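Local coordinates for protein oligopeptide ABC transporter OppAIV (Borrelia burgdorferi B31, PDB 4GL8) that probably binds oligopeptides outside the cytoplasmic membrane and delivers them to an ABC transporter for uptake, as in other members of its family, at residues Asn130-Lys133 against Ser134-Asn138. Sequence-based numbering, arbitrary orientation.
Sequences NMIK and SVIKN
The flat carbonyl group of I132 is approached by two backbone amides. I136 N comes end-on to the oxygen, 3.1 Å from I132 O and almost in line with the C=O bond, whereas V135 N lies above the carbonyl plane, 63° out of it and 3.2 Å from the same I132 O. Two residues earlier, N130 O accepts S134 N at 3.0 Å. The flat carboxamide of N130 is met nearly head-on at its oxygen by K133: a bend at chi3 (58°) turns the end of the lysine chain back, placing NZ 2.9 Å from OD1 of N130. At the other end of the amide, ND2 donates to N445 OD1, and K133 also makes a cation-pi contact with F143 in the following helix. A chi1 of 70° turns S134 OG back over the preceding turn, 3.2 Å from M131 O and 3.3 Å from N130 O. The buried I132 and I136 lie side by side, with CG2 of I132 meeting CD1 of I136 at 3.9 Å; F182 adjoins the former and I164 the latter. Beyond the last turn a water donates to K133 O (2.6 Å) and I136 O, bridging the helix end to the departing chain. That chain leaves in extended form, and K137 pairs through its backbone with T165 and G153, joining the end of helix 129-135 to the antiparallel sheet containing strand 161-165. The chemistry implies a loosely bonded helix end: I132 O is a bifurcated acceptor, taking a straight i to i+4 bond from I136 N and a poorly directed i to i+3 bond from V135 N, while K133 O turns to water.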
# COMPACT_ATOMS: atom_id res chain seq x y z
N ASN A 130 13.39 1.30 4.96
CA ASN A 130 14.11 0.22 4.24
C ASN A 130 13.99 0.27 2.73
O ASN A 130 14.90 -0.13 2.01
CB ASN A 130 13.69 -1.15 4.74
CG ASN A 130 14.40 -1.51 6.01
OD1 ASN A 130 15.31 -0.80 6.44
ND2 ASN A 130 14.03 -2.62 6.59
N MET A 131 12.88 0.80 2.25
CA MET A 131 12.71 1.02 0.82
C MET A 131 13.76 2.01 0.25
O MET A 131 14.34 1.76 -0.81
CB MET A 131 11.30 1.50 0.56
CG MET A 131 11.03 1.80 -0.90
SD MET A 131 9.27 1.99 -1.19
CE MET A 131 8.75 0.32 -0.88
N ILE A 132 14.02 3.10 0.96
CA ILE A 132 15.07 4.02 0.57
C ILE A 132 16.47 3.40 0.63
O ILE A 132 17.26 3.58 -0.28
CB ILE A 132 15.08 5.30 1.42
CG1 ILE A 132 13.71 5.95 1.46
CG2 ILE A 132 16.05 6.31 0.84
CD1 ILE A 132 13.14 6.18 0.07
N LYS A 133 16.77 2.71 1.73
CA LYS A 133 18.08 2.09 1.96
C LYS A 133 18.43 0.99 0.96
O LYS A 133 19.59 0.82 0.60
CB LYS A 133 18.12 1.49 3.38
CG LYS A 133 18.05 2.54 4.47
CD LYS A 133 17.57 2.03 5.82
CE LYS A 133 18.43 0.91 6.37
NZ LYS A 133 17.75 0.26 7.51
N SER A 134 17.44 0.25 0.50
CA SER A 134 17.69 -0.81 -0.46
C SER A 134 17.92 -0.27 -1.88
O SER A 134 18.42 -1.00 -2.71
CB SER A 134 16.54 -1.84 -0.45
OG SER A 134 15.34 -1.29 -1.01
N VAL A 135 17.60 1.00 -2.14
CA VAL A 135 17.63 1.57 -3.49
C VAL A 135 18.83 2.50 -3.71
O VAL A 135 19.58 2.36 -4.68
CB VAL A 135 16.32 2.34 -3.73
CG1 VAL A 135 16.40 3.31 -4.88
CG2 VAL A 135 15.19 1.37 -3.98
N ILE A 136 18.99 3.46 -2.81
CA ILE A 136 19.91 4.56 -3.03
C ILE A 136 21.32 4.26 -2.49
O ILE A 136 21.48 3.67 -1.39
CB ILE A 136 19.31 5.83 -2.40
CG1 ILE A 136 18.09 6.25 -3.22
CG2 ILE A 136 20.33 6.95 -2.36
CD1 ILE A 136 17.39 7.45 -2.64
N LYS A 137 22.33 4.63 -3.29
CA LYS A 137 23.71 4.37 -2.97
C LYS A 137 24.09 5.02 -1.66
O LYS A 137 23.85 6.20 -1.45
CB LYS A 137 24.68 4.88 -4.04
N ASN A 138 24.70 4.23 -0.80
CA ASN A 138 25.13 4.65 0.52
C ASN A 138 24.03 5.09 1.48
O ASN A 138 24.34 5.62 2.53
CB ASN A 138 26.22 5.73 0.43
CG ASN A 138 27.52 5.21 -0.14
OD1 ASN A 138 27.85 4.03 -0.03
ND2 ASN A 138 28.29 6.11 -0.76
O HOH W 1 22.06 1.64 0.69